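Glycosylation Associate Protein 1 (Streptococcus agalactiae serotype V, PDB 6OYC) probably acts, together with two partner proteins, in the glycosylation and accessory Sec export of a streptococcal surface adhesin, as a GT-B-related, lectin-like component. Local coordinates at residues L96-G101 and D118-V123; E140-K145 and L158-G163; L318-V323 and I349-V354. All blocks are in the same frame, centred on the assembly; numbering follows the deposited sequence.

Interaction 1: residues L96-G101 and D118-V123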
ATOM      1  N   LEU A  96      12.295   2.428  28.826  1.00 30.80           N
ATOM      2  CA  LEU A  96      12.953   3.689  28.524  1.00 31.66           C
ATOM      3  C   LEU A  96      13.110   4.529  29.795  1.00 35.80           C
ATOM      4  O   LEU A  96      12.509   4.252  30.850  1.00 28.43           O
ATOM      5  CB  LEU A  96      12.165   4.471  27.481  1.00 29.07           C
ATOM      6  CG  LEU A  96      11.985   3.688  26.181  1.00 33.54           C
ATOM      7  CD1 LEU A  96      11.148   4.445  25.175  1.00 27.54           C
ATOM      8  CD2 LEU A  96      13.350   3.361  25.613  1.00 31.81           C
ATOM      9  N   ASN A  97      13.921   5.585  29.680  1.00 32.05           N
ATOM     10  CA  ASN A  97      14.222   6.445  30.824  1.00 32.68           C
ATOM     11  C   ASN A  97      13.106   7.474  31.019  1.00 33.73           C
ATOM     12  O   ASN A  97      13.291   8.679  30.869  1.00 32.45           O
ATOM     13  CB  ASN A  97      15.582   7.107  30.654  1.00 31.17           C
ATOM     14  CG  ASN A  97      16.723   6.151  30.901  1.00 32.22           C
ATOM     15  OD1 ASN A  97      16.648   5.296  31.764  1.00 34.58           O
ATOM     16  ND2 ASN A  97      17.775   6.275  30.125  1.00 33.28           N
ATOM     17  N   TRP A  98      11.912   6.957  31.355  1.00 33.28           N
ATOM     18  CA  TRP A  98      10.783   7.814  31.687  1.00 32.05           C
ATOM     19  C   TRP A  98      11.094   8.615  32.951  1.00 31.84           C
ATOM     20  O   TRP A  98      11.922   8.198  33.760  1.00 36.69           O
ATOM     21  CB  TRP A  98       9.527   6.963  31.892  1.00 28.80           C
ATOM     22  CG  TRP A  98       9.128   6.201  30.652  1.00 30.91           C
ATOM     23  CD1 TRP A  98       9.184   4.844  30.457  1.00 29.39           C
ATOM     24  CD2 TRP A  98       8.640   6.763  29.426  1.00 28.31           C
ATOM     25  NE1 TRP A  98       8.755   4.531  29.190  1.00 27.65           N
ATOM     26  CE2 TRP A  98       8.414   5.690  28.537  1.00 29.88           C
ATOM     27  CE3 TRP A  98       8.367   8.069  28.998  1.00 28.24           C
ATOM     28  CZ2 TRP A  98       7.921   5.884  27.242  1.00 26.61           C
ATOM     29  CZ3 TRP A  98       7.888   8.264  27.710  1.00 27.70           C
ATOM     30  CH2 TRP A  98       7.658   7.173  26.849  1.00 26.80           C
ATOM     31  N   PRO A  99      10.454   9.770  33.143  1.00 34.89           N
ATOM     32  CA  PRO A  99      10.494  10.406  34.471  1.00 40.83           C
ATOM     33  C   PRO A  99      10.037   9.412  35.531  1.00 40.05           C
ATOM     34  O   PRO A  99       9.144   8.596  35.292  1.00 39.21           O
ATOM     35  CB  PRO A  99       9.517  11.580  34.345  1.00 34.90           C
ATOM     36  CG  PRO A  99       9.349  11.806  32.850  1.00 32.94           C
ATOM     37  CD  PRO A  99       9.561  10.475  32.203  1.00 32.98           C
ATOM     38  N   GLU A 100      10.668   9.463  36.704  1.00 40.34           N
ATOM     39  CA  GLU A 100      10.306   8.543  37.778  1.00 45.11           C
ATOM     40  C   GLU A 100       8.815   8.615  38.088  1.00 37.08           C
ATOM     41  O   GLU A 100       8.215   9.691  38.090  1.00 37.28           O
ATOM     42  CB  GLU A 100      11.103   8.846  39.050  1.00 49.49           C
ATOM     43  CG  GLU A 100      11.264   7.635  40.001  1.00 58.32           C
ATOM     44  CD  GLU A 100      12.646   6.965  39.897  1.00 68.04           C
ATOM     45  OE1 GLU A 100      12.911   6.019  40.676  1.00 67.97           O
ATOM     46  OE2 GLU A 100      13.468   7.378  39.039  1.00 68.31           O
ATOM     47  N   GLY A 101       8.220   7.456  38.336  1.00 36.96           N
ATOM     48  CA  GLY A 101       6.843   7.399  38.779  1.00 36.93           C
ATOM     49  C   GLY A 101       5.774   7.537  37.714  1.00 37.34           C
ATOM     50  O   GLY A 101       4.600   7.706  38.069  1.00 38.29           O
ATOM     51  N   ASP A 118      -0.676  14.236  34.577  1.00 39.18           N
ATOM     52  CA  ASP A 118      -0.064  14.991  33.489  1.00 42.87           C
ATOM     53  C   ASP A 118       0.360  14.056  32.365  1.00 35.91           C
ATOM     54  O   ASP A 118       1.102  13.097  32.596  1.00 34.01           O
ATOM     55  CB  ASP A 118       1.157  15.766  33.986  1.00 42.63           C
ATOM     56  CG  ASP A 118       0.783  17.071  34.633  1.00 53.53           C
ATOM     57  OD1 ASP A 118      -0.412  17.236  34.975  1.00 56.10           O
ATOM     58  OD2 ASP A 118       1.678  17.928  34.805  1.00 54.73           O
ATOM     59  N   LEU A 119      -0.105  14.342  31.153  1.00 32.84           N
ATOM     60  CA  LEU A 119       0.323  13.586  29.982  1.00 35.30           C
ATOM     61  C   LEU A 119       1.820  13.779  29.755  1.00 35.31           C
ATOM     62  O   LEU A 119       2.295  14.913  29.629  1.00 33.11           O
ATOM     63  CB  LEU A 119      -0.460  14.027  28.745  1.00 33.53           C
ATOM     64  CG  LEU A 119      -0.171  13.218  27.470  1.00 36.81           C
ATOM     65  CD1 LEU A 119      -0.384  11.703  27.681  1.00 31.00           C
ATOM     66  CD2 LEU A 119      -1.022  13.709  26.309  1.00 35.78           C
ATOM     67  N   ILE A 120       2.569  12.680  29.721  1.00 30.64           N
ATOM     68  CA  ILE A 120       3.967  12.717  29.307  1.00 31.63           C
ATOM     69  C   ILE A 120       4.137  12.284  27.856  1.00 32.82           C
ATOM     70  O   ILE A 120       4.896  12.899  27.113  1.00 33.20           O
ATOM     71  CB  ILE A 120       4.835  11.847  30.238  1.00 32.76           C
ATOM     72  CG1 ILE A 120       4.636  12.252  31.697  1.00 32.03           C
ATOM     73  CG2 ILE A 120       6.288  11.962  29.838  1.00 31.13           C
ATOM     74  CD1 ILE A 120       4.827  13.712  31.913  1.00 32.46           C
ATOM     75  N   ALA A 121       3.456  11.224  27.424  1.00 31.93           N
ATOM     76  CA  ALA A 121       3.740  10.698  26.099  1.00 30.04           C
ATOM     77  C   ALA A 121       2.592   9.827  25.621  1.00 31.91           C
ATOM     78  O   ALA A 121       1.807   9.304  26.417  1.00 29.66           O
ATOM     79  CB  ALA A 121       5.044   9.897  26.076  1.00 27.60           C
ATOM     80  N   LYS A 122       2.513   9.690  24.295  1.00 29.38           N
ATOM     81  CA  LYS A 122       1.648   8.721  23.640  1.00 27.16           C
ATOM     82  C   LYS A 122       2.526   7.773  22.843  1.00 27.99           C
ATOM     83  O   LYS A 122       3.374   8.213  22.068  1.00 29.34           O
ATOM     84  CB  LYS A 122       0.633   9.395  22.739  1.00 24.68           C
ATOM     85  CG  LYS A 122      -0.253  10.348  23.453  1.00 28.96           C
ATOM     86  CD  LYS A 122      -1.447  10.759  22.594  1.00 25.85           C
ATOM     87  CE  LYS A 122      -2.216  11.914  23.259  1.00 34.42           C
ATOM     88  NZ  LYS A 122      -3.628  12.100  22.742  1.00 35.03           N
ATOM     89  N   VAL A 123       2.344   6.479  23.053  1.00 28.83           N
ATOM     90  CA  VAL A 123       3.201   5.461  22.468  1.00 28.64           C
ATOM     91  C   VAL A 123       2.439   4.806  21.334  1.00 27.14           C
ATOM     92  O   VAL A 123       1.298   4.380  21.526  1.00 27.89           O
ATOM     93  CB  VAL A 123       3.630   4.436  23.527  1.00 29.10           C
ATOM     94  CG1 VAL A 123       4.467   3.341  22.896  1.00 24.10           C
ATOM     95  CG2 VAL A 123       4.386   5.152  24.658  1.00 24.83           C
TER

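Interaction 2: residues E140-K145 and L158-G163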
ATOM      1  N   GLU A 140       0.785  19.591  28.362  1.00 59.32           N
ATOM      2  CA  GLU A 140      -0.339  19.131  27.550  1.00 60.69           C
ATOM      3  C   GLU A 140      -0.187  19.452  26.065  1.00 54.54           C
ATOM      4  O   GLU A 140      -1.170  19.373  25.308  1.00 54.50           O
ATOM      5  CB  GLU A 140      -1.663  19.723  28.057  1.00 73.19           C
ATOM      6  CG  GLU A 140      -2.167  19.119  29.346  1.00104.21           C
ATOM      7  CD  GLU A 140      -2.441  17.640  29.224  1.00145.79           C
ATOM      8  OE1 GLU A 140      -1.707  16.842  29.845  1.00180.96           O
ATOM      9  OE2 GLU A 140      -3.399  17.276  28.512  1.00167.74           O
ATOM     10  N   GLN A 141       1.004  19.818  25.613  1.00 50.68           N
ATOM     11  CA  GLN A 141       1.214  20.185  24.222  1.00 48.63           C
ATOM     12  C   GLN A 141       2.393  19.383  23.705  1.00 42.37           C
ATOM     13  O   GLN A 141       3.399  19.241  24.411  1.00 39.07           O
ATOM     14  CB  GLN A 141       1.462  21.697  24.086  1.00 49.44           C
ATOM     15  CG  GLN A 141       2.094  22.133  22.766  1.00 58.21           C
ATOM     16  CD  GLN A 141       2.275  23.646  22.666  1.00 65.25           C
ATOM     17  OE1 GLN A 141       1.342  24.362  22.306  1.00 68.07           O
ATOM     18  NE2 GLN A 141       3.478  24.134  22.990  1.00 60.29           N
ATOM     19  N   ILE A 142       2.267  18.834  22.488  1.00 37.29           N
ATOM     20  CA  ILE A 142       3.356  18.003  21.978  1.00 36.57           C
ATOM     21  C   ILE A 142       4.606  18.857  21.845  1.00 34.97           C
ATOM     22  O   ILE A 142       4.552  20.013  21.414  1.00 32.75           O
ATOM     23  CB  ILE A 142       2.980  17.299  20.658  1.00 35.84           C
ATOM     24  CG1 ILE A 142       4.105  16.337  20.248  1.00 31.70           C
ATOM     25  CG2 ILE A 142       2.656  18.290  19.516  1.00 29.77           C
ATOM     26  CD1 ILE A 142       3.746  15.440  19.092  1.00 31.32           C
ATOM     27  N   ALA A 143       5.729  18.319  22.298  1.00 34.57           N
ATOM     28  CA  ALA A 143       6.998  19.026  22.242  1.00 33.74           C
ATOM     29  C   ALA A 143       7.962  18.395  21.257  1.00 37.24           C
ATOM     30  O   ALA A 143       8.638  19.116  20.504  1.00 36.64           O
ATOM     31  CB  ALA A 143       7.646  19.073  23.625  1.00 26.27           C
ATOM     32  N   LYS A 144       8.010  17.065  21.213  1.00 33.73           N
ATOM     33  CA  LYS A 144       8.851  16.383  20.244  1.00 32.70           C
ATOM     34  C   LYS A 144       8.264  15.008  19.958  1.00 33.61           C
ATOM     35  O   LYS A 144       7.495  14.455  20.752  1.00 34.58           O
ATOM     36  CB  LYS A 144      10.303  16.290  20.731  1.00 35.12           C
ATOM     37  CG  LYS A 144      10.465  15.986  22.208  1.00 34.82           C
ATOM     38  CD  LYS A 144      11.876  16.260  22.675  1.00 33.72           C
ATOM     39  CE  LYS A 144      11.999  16.152  24.197  1.00 39.06           C
ATOM     40  NZ  LYS A 144      13.257  16.795  24.698  1.00 45.21           N
ATOM     41  N   LYS A 145       8.615  14.476  18.789  1.00 31.86           N
ATOM     42  CA  LYS A 145       8.217  13.143  18.362  1.00 31.64           C
ATOM     43  C   LYS A 145       9.483  12.336  18.131  1.00 30.35           C
ATOM     44  O   LYS A 145      10.331  12.729  17.325  1.00 28.09           O
ATOM     45  CB  LYS A 145       7.353  13.193  17.092  1.00 28.78           C
ATOM     46  CG  LYS A 145       6.841  11.830  16.640  1.00 29.38           C
ATOM     47  CD  LYS A 145       6.302  11.837  15.196  1.00 33.88           C
ATOM     48  CE  LYS A 145       5.106  12.762  15.017  1.00 34.76           C
ATOM     49  NZ  LYS A 145       3.859  12.212  15.665  1.00 34.85           N
ATOM     50  N   LEU A 158      11.518  14.924  15.881  1.00 28.57           N
ATOM     51  CA  LEU A 158      10.808  16.047  15.284  1.00 30.56           C
ATOM     52  C   LEU A 158      10.436  17.000  16.417  1.00 30.65           C
ATOM     53  O   LEU A 158       9.647  16.640  17.294  1.00 30.49           O
ATOM     54  CB  LEU A 158       9.570  15.552  14.525  1.00 30.02           C
ATOM     55  CG  LEU A 158       9.049  16.445  13.390  1.00 31.58           C
ATOM     56  CD1 LEU A 158       8.009  15.745  12.503  1.00 28.99           C
ATOM     57  CD2 LEU A 158       8.487  17.754  13.959  1.00 31.29           C
ATOM     58  N   TYR A 159      10.996  18.207  16.404  1.00 29.69           N
ATOM     59  CA  TYR A 159      10.733  19.176  17.462  1.00 29.54           C
ATOM     60  C   TYR A 159       9.620  20.127  17.065  1.00 31.79           C
ATOM     61  O   TYR A 159       9.473  20.488  15.895  1.00 34.14           O
ATOM     62  CB  TYR A 159      11.984  19.991  17.796  1.00 33.12           C
ATOM     63  CG  TYR A 159      13.069  19.182  18.454  1.00 34.50           C
ATOM     64  CD1 TYR A 159      13.987  18.490  17.684  1.00 27.86           C
ATOM     65  CD2 TYR A 159      13.159  19.092  19.849  1.00 32.25           C
ATOM     66  CE1 TYR A 159      14.979  17.747  18.270  1.00 30.66           C
ATOM     67  CE2 TYR A 159      14.165  18.347  20.454  1.00 30.15           C
ATOM     68  CZ  TYR A 159      15.064  17.675  19.653  1.00 32.64           C
ATOM     69  OH  TYR A 159      16.060  16.929  20.210  1.00 30.73           O
ATOM     70  N   TYR A 160       8.856  20.556  18.064  1.00 30.86           N
ATOM     71  CA  TYR A 160       7.730  21.452  17.866  1.00 35.19           C
ATOM     72  C   TYR A 160       7.931  22.719  18.679  1.00 34.82           C
ATOM     73  O   TYR A 160       8.598  22.707  19.714  1.00 36.98           O
ATOM     74  CB  TYR A 160       6.399  20.790  18.299  1.00 35.14           C
ATOM     75  CG  TYR A 160       6.036  19.556  17.523  1.00 29.78           C
ATOM     76  CD1 TYR A 160       6.547  18.312  17.876  1.00 31.56           C
ATOM     77  CD2 TYR A 160       5.175  19.628  16.437  1.00 30.49           C
ATOM     78  CE1 TYR A 160       6.209  17.161  17.152  1.00 31.59           C
ATOM     79  CE2 TYR A 160       4.839  18.492  15.703  1.00 29.53           C
ATOM     80  CZ  TYR A 160       5.352  17.263  16.070  1.00 30.12           C
ATOM     81  OH  TYR A 160       5.010  16.138  15.352  1.00 32.90           O
ATOM     82  N   ASP A 161       7.335  23.815  18.218  1.00 39.51           N
ATOM     83  CA  ASP A 161       7.149  24.977  19.075  1.00 45.50           C
ATOM     84  C   ASP A 161       5.720  25.468  18.885  1.00 46.18           C
ATOM     85  O   ASP A 161       4.895  24.803  18.250  1.00 51.71           O
ATOM     86  CB  ASP A 161       8.212  26.058  18.809  1.00 47.68           C
ATOM     87  CG  ASP A 161       8.357  26.409  17.344  1.00 48.16           C
ATOM     88  OD1 ASP A 161       7.395  26.229  16.571  1.00 50.39           O
ATOM     89  OD2 ASP A 161       9.449  26.873  16.961  1.00 52.01           O
ATOM     90  N   ASN A 162       5.401  26.605  19.497  1.00 53.94           N
ATOM     91  CA  ASN A 162       4.165  27.302  19.161  1.00 55.61           C
ATOM     92  C   ASN A 162       4.306  27.818  17.738  1.00 58.93           C
ATOM     93  O   ASN A 162       5.227  28.582  17.434  1.00 64.83           O
ATOM     94  CB  ASN A 162       3.894  28.445  20.136  1.00 60.09           C
ATOM     95  CG  ASN A 162       4.180  28.068  21.575  1.00 61.50           C
ATOM     96  OD1 ASN A 162       3.877  26.957  22.010  1.00 61.77           O
ATOM     97  ND2 ASN A 162       4.776  28.995  22.321  1.00 59.80           N
ATOM     98  N   GLY A 163       3.415  27.382  16.858  1.00 62.68           N
ATOM     99  CA  GLY A 163       3.671  27.457  15.433  1.00 60.97           C
ATOM    100  C   GLY A 163       3.824  26.104  14.777  1.00 59.47           C
ATOM    101  O   GLY A 163       4.044  26.050  13.560  1.00 59.70           O
TER

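Interaction 3: residues L318-V323 and I349-V354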
ATOM      1  N   LEU A 318     -20.250 -21.244   1.857  1.00 45.54           N
ATOM      2  CA  LEU A 318     -20.085 -20.514   0.595  1.00 44.37           C
ATOM      3  C   LEU A 318     -20.060 -19.032   0.973  1.00 46.95           C
ATOM      4  O   LEU A 318     -21.101 -18.366   1.001  1.00 45.00           O
ATOM      5  CB  LEU A 318     -21.193 -20.826  -0.404  1.00 41.33           C
ATOM      6  CG  LEU A 318     -21.266 -22.252  -0.951  1.00 45.40           C
ATOM      7  CD1 LEU A 318     -22.618 -22.496  -1.588  1.00 42.50           C
ATOM      8  CD2 LEU A 318     -20.164 -22.508  -1.957  1.00 47.45           C
ATOM      9  N   GLU A 319     -18.870 -18.526   1.293  1.00 36.57           N
ATOM     10  CA  GLU A 319     -18.749 -17.228   1.936  1.00 40.51           C
ATOM     11  C   GLU A 319     -18.654 -16.120   0.893  1.00 38.12           C
ATOM     12  O   GLU A 319     -17.771 -16.144   0.017  1.00 38.51           O
ATOM     13  CB  GLU A 319     -17.544 -17.192   2.870  1.00 44.95           C
ATOM     14  CG  GLU A 319     -17.553 -15.988   3.805  1.00 49.40           C
ATOM     15  CD  GLU A 319     -16.208 -15.747   4.476  1.00 52.82           C
ATOM     16  OE1 GLU A 319     -16.005 -14.626   5.006  1.00 55.91           O
ATOM     17  OE2 GLU A 319     -15.360 -16.674   4.480  1.00 53.41           O
ATOM     18  N   ILE A 320     -19.572 -15.160   0.992  1.00 36.15           N
ATOM     19  CA  ILE A 320     -19.608 -13.986   0.130  1.00 38.95           C
ATOM     20  C   ILE A 320     -18.931 -12.830   0.855  1.00 39.10           C
ATOM     21  O   ILE A 320     -19.279 -12.509   2.002  1.00 39.55           O
ATOM     22  CB  ILE A 320     -21.054 -13.613  -0.253  1.00 39.46           C
ATOM     23  CG1 ILE A 320     -21.750 -14.774  -0.963  1.00 39.38           C
ATOM     24  CG2 ILE A 320     -21.079 -12.342  -1.118  1.00 32.01           C
ATOM     25  CD1 ILE A 320     -23.102 -14.417  -1.516  1.00 35.35           C
ATOM     26  N   TYR A 321     -17.989 -12.190   0.170  1.00 31.87           N
ATOM     27  CA  TYR A 321     -17.240 -11.037   0.669  1.00 34.77           C
ATOM     28  C   TYR A 321     -17.828  -9.786   0.018  1.00 33.08           C
ATOM     29  O   TYR A 321     -17.583  -9.530  -1.163  1.00 32.49           O
ATOM     30  CB  TYR A 321     -15.761 -11.232   0.315  1.00 31.71           C
ATOM     31  CG  TYR A 321     -14.733 -10.219   0.798  1.00 36.95           C
ATOM     32  CD1 TYR A 321     -14.479  -9.046   0.079  1.00 31.17           C
ATOM     33  CD2 TYR A 321     -13.944 -10.480   1.916  1.00 33.66           C
ATOM     34  CE1 TYR A 321     -13.505  -8.140   0.510  1.00 33.36           C
ATOM     35  CE2 TYR A 321     -12.968  -9.583   2.342  1.00 30.58           C
ATOM     36  CZ  TYR A 321     -12.760  -8.414   1.641  1.00 31.79           C
ATOM     37  OH  TYR A 321     -11.803  -7.515   2.053  1.00 35.97           O
ATOM     38  N   PHE A 322     -18.613  -9.011   0.776  1.00 37.20           N
ATOM     39  CA  PHE A 322     -19.488  -7.970   0.219  1.00 36.50           C
ATOM     40  C   PHE A 322     -19.029  -6.581   0.655  1.00 33.96           C
ATOM     41  O   PHE A 322     -19.240  -6.178   1.811  1.00 30.53           O
ATOM     42  CB  PHE A 322     -20.936  -8.216   0.641  1.00 31.77           C
ATOM     43  CG  PHE A 322     -21.969  -7.455  -0.172  1.00 38.11           C
ATOM     44  CD1 PHE A 322     -22.025  -6.066  -0.150  1.00 37.96           C
ATOM     45  CD2 PHE A 322     -22.925  -8.138  -0.919  1.00 43.74           C
ATOM     46  CE1 PHE A 322     -23.007  -5.377  -0.871  1.00 39.14           C
ATOM     47  CE2 PHE A 322     -23.911  -7.446  -1.648  1.00 40.64           C
ATOM     48  CZ  PHE A 322     -23.940  -6.068  -1.624  1.00 37.80           C
ATOM     49  N   VAL A 323     -18.451  -5.833  -0.281  1.00 30.70           N
ATOM     50  CA  VAL A 323     -17.945  -4.496   0.014  1.00 33.06           C
ATOM     51  C   VAL A 323     -19.119  -3.532   0.081  1.00 35.85           C
ATOM     52  O   VAL A 323     -19.901  -3.435  -0.869  1.00 36.71           O
ATOM     53  CB  VAL A 323     -16.919  -4.052  -1.045  1.00 35.08           C
ATOM     54  CG1 VAL A 323     -16.483  -2.577  -0.828  1.00 31.71           C
ATOM     55  CG2 VAL A 323     -15.704  -4.975  -1.025  1.00 32.71           C
ATOM     56  N   ILE A 349     -24.772 -20.414   2.189  1.00 50.55           N
ATOM     57  CA  ILE A 349     -24.290 -19.072   1.891  1.00 49.39           C
ATOM     58  C   ILE A 349     -24.182 -18.269   3.179  1.00 48.10           C
ATOM     59  O   ILE A 349     -25.099 -18.271   4.011  1.00 46.77           O
ATOM     60  CB  ILE A 349     -25.220 -18.380   0.889  1.00 50.08           C
ATOM     61  CG1 ILE A 349     -25.103 -19.036  -0.485  1.00 47.36           C
ATOM     62  CG2 ILE A 349     -24.901 -16.904   0.809  1.00 45.70           C
ATOM     63  CD1 ILE A 349     -26.154 -18.580  -1.452  1.00 47.40           C
ATOM     64  N   LYS A 350     -23.040 -17.609   3.363  1.00 43.58           N
ATOM     65  CA  LYS A 350     -22.822 -16.650   4.433  1.00 43.98           C
ATOM     66  C   LYS A 350     -22.309 -15.358   3.813  1.00 41.60           C
ATOM     67  O   LYS A 350     -21.653 -15.380   2.770  1.00 42.74           O
ATOM     68  CB  LYS A 350     -21.832 -17.191   5.462  1.00 46.36           C
ATOM     69  CG  LYS A 350     -22.238 -18.554   6.017  1.00 52.03           C
ATOM     70  CD  LYS A 350     -21.371 -18.967   7.195  1.00 59.09           C
ATOM     71  CE  LYS A 350     -21.873 -20.250   7.852  1.00 63.99           C
ATOM     72  NZ  LYS A 350     -20.935 -20.716   8.918  1.00 66.30           N
ATOM     73  N   VAL A 351     -22.618 -14.226   4.439  1.00 37.39           N
ATOM     74  CA  VAL A 351     -22.213 -12.932   3.898  1.00 40.63           C
ATOM     75  C   VAL A 351     -21.343 -12.213   4.921  1.00 40.73           C
ATOM     76  O   VAL A 351     -21.762 -11.991   6.065  1.00 41.94           O
ATOM     77  CB  VAL A 351     -23.418 -12.064   3.491  1.00 42.97           C
ATOM     78  CG1 VAL A 351     -22.932 -10.687   2.969  1.00 35.74           C
ATOM     79  CG2 VAL A 351     -24.264 -12.771   2.430  1.00 34.43           C
ATOM     80  N   THR A 352     -20.136 -11.849   4.512  1.00 39.78           N
ATOM     81  CA  THR A 352     -19.294 -10.941   5.286  1.00 41.02           C
ATOM     82  C   THR A 352     -19.351  -9.561   4.647  1.00 36.40           C
ATOM     83  O   THR A 352     -18.838  -9.362   3.536  1.00 32.68           O
ATOM     84  CB  THR A 352     -17.847 -11.416   5.344  1.00 46.29           C
ATOM     85  OG1 THR A 352     -17.794 -12.748   5.854  1.00 47.39           O
ATOM     86  CG2 THR A 352     -17.024 -10.476   6.225  1.00 42.75           C
ATOM     87  N   PHE A 353     -19.950  -8.609   5.363  1.00 35.62           N
ATOM     88  CA  PHE A 353     -19.927  -7.211   4.951  1.00 37.73           C
ATOM     89  C   PHE A 353     -18.579  -6.586   5.288  1.00 37.14           C
ATOM     90  O   PHE A 353     -18.075  -6.715   6.412  1.00 35.61           O
ATOM     91  CB  PHE A 353     -21.052  -6.430   5.617  1.00 37.06           C
ATOM     92  CG  PHE A 353     -22.411  -6.907   5.231  1.00 39.99           C
ATOM     93  CD1 PHE A 353     -22.842  -6.799   3.913  1.00 39.42           C
ATOM     94  CD2 PHE A 353     -23.243  -7.509   6.170  1.00 38.62           C
ATOM     95  CE1 PHE A 353     -24.094  -7.252   3.545  1.00 38.20           C
ATOM     96  CE2 PHE A 353     -24.496  -7.972   5.813  1.00 40.61           C
ATOM     97  CZ  PHE A 353     -24.932  -7.840   4.505  1.00 39.83           C
ATOM     98  N   VAL A 354     -18.003  -5.903   4.310  1.00 33.71           N
ATOM     99  CA  VAL A 354     -16.635  -5.415   4.382  1.00 32.87           C
ATOM    100  C   VAL A 354     -16.659  -3.903   4.212  1.00 36.35           C
ATOM    101  O   VAL A 354     -17.191  -3.391   3.217  1.00 34.23           O
ATOM    102  CB  VAL A 354     -15.759  -6.081   3.314  1.00 31.42           C
ATOM    103  CG1 VAL A 354     -14.304  -5.517   3.329  1.00 33.88           C
ATOM    104  CG2 VAL A 354     -15.792  -7.590   3.518  1.00 30.99           C
TER

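Interaction 1: residues L96-G101 and D118-V123
W98 reaches A121 because its indole swings out on the side of the backbone N, with CG anti to the carbonyl carbon (chi1 -62°), and a chi2 of 111° turns the six-membered ring toward strand 118-125. The far rim of that ring does the touching. CZ3 of W98 comes to 3.7 Å from CB of A121, the closest approach in this contact, and CH2 of W98 lies 4.4 Å from CG2 of V123. Further back along the ring, CE3 of W98 sits 4.5 Å from CG2 of I120. All three aliphatic groups meet the indole obliquely. The same methyl of I120 is also approached by the pyrrolidine ring of P99, whose CG stands 4.3 Å away.

The strand is the third of a ten-stranded antiparallel sheet, and the loop 96-101, which leads into the first strand, lies over one of its faces. I120 and A121 together face V113 on the neighbouring strand, forming a classic beta bulge. This irregularity points both residues toward the loop, whereas K122 points away from it. No hydrogen bond joins the two segments, and small or branched aliphatic residues suit a surface on which the indole rests.

The polar edge of the indole is served within the loop region, NE1 of W98 bonding to the backbone carbonyl of F93. Against one face of the indole lies CB of L96, offset toward the rim, while V113 of strand 111-115 adds to the apolar surroundings of W98.

Interaction 2: residues E140-K145 and L158-G163
Strands 141-145 and 158-161 run antiparallel, their short axes at 157° and approaching to 4.6 Å, as neighbouring strands of a beta hairpin in the ten-stranded sheet. K145 and L158 form a hydrogen-bonded pair: N of K145 donates to O of L158 at 2.8 Å, and N of L158 returns a bond to O of K145 at 2.9 Å. K144 and Y159 make the next, non-hydrogen-bonded pair, after which N of Y160 bonds to O of A143. A143 and K144 both face Y136 on the other neighbouring strand, a classic beta bulge in strand 141-148.

Y160 provides the broad surface of the contact. CG2 of I142 stands over the ring's centre, 4.1 Å from the centroid of Y160 and 8° off its normal, a CH-pi contact, while CD1 of I142 reaches CE1 of Y160 at 3.6 Å. I142 can present both branches because CG1 is anti to the backbone N (chi1 -174°), leaving CG2 between N and the carbonyl carbon. CD2 of L158 lies over the opposite ring face, toward its rim. The bent end of K145 brings CE to 3.4 Å from OH of Y160, and its NZ goes on to a salt bridge with D135. On the face bearing K144 and Y159, the two side chains lie alongside each other, with CD of K144 3.8 Å from CE2 of Y159.

At the far end, NE2 of Q141 donates to OD1 of N162 at 3.0 Å, nearly in line with the acceptor's C=O, the two amides being turned well out of a common plane. In this surface contact the amide pair and the salt bridge of K145 satisfy polar ends, while the aliphatic parts of I142 and K144 pack on tyrosine rings.

Interaction 3: residues L318-V323 and I349-V354
The side chains of V354 and Y321 cross at about a right angle, with CG2 of V354 over the centre of the Y321 ring, 3.5 Å from the centroid and 7° off the normal. This CH-pi contact is joined by CG1 of V354, which reaches OH of Y321 at 3.4 Å; that hydroxyl bonds to Y356. CG of Y321 is anti to its N (chi1 -176°), carrying the ring across to the valine.

On the same sheet face, OG1 of T352 donates to OE1 of E319 at 2.7 Å, meeting the carboxylate on its anti side. R420 holds the same oxygen through a salt bridge, and the two partners together probably steady its negative charge.

The other face is apolar. F353 turns an edge toward the face of F322 in an offset edge-to-face pair, centroids 5.8 Å apart, while CD1 of I320 meets CG2 of I349 at 3.9 Å. Five backbone bonds fix the parallel register beneath.

Strands 318-323 and 349-354 frame the beta-alpha-beta crossover through helix 329-344, which packs on F322, I349, V351 and F353. Strands 426-428 and 406-409 flank the pair in a six-stranded parallel sheet, consistent with a Rossmann-like domain of a GT-B fold.

Overall arrangement
Interactions 1 and 2 belong to one antiparallel sheet, their centres about 15 Å apart, and they touch where OE1 of E140 probably accepts a hydrogen bond from N of L119. Interaction 3 lies in a separate parallel sheet, its nearest atoms about 26 Å from interaction 1 and about 28 Å from interaction 2. It is the buried one, combining continuous backbone bonding with aliphatic and aromatic packing and one shared carboxylate. Interaction 2 is a surface contact with backbone bonds, an amide pair and lysine-tyrosine packing. Interaction 1, partly buried, has no hydrogen bond between its segments and joins a loop to a strand through apolar side chains.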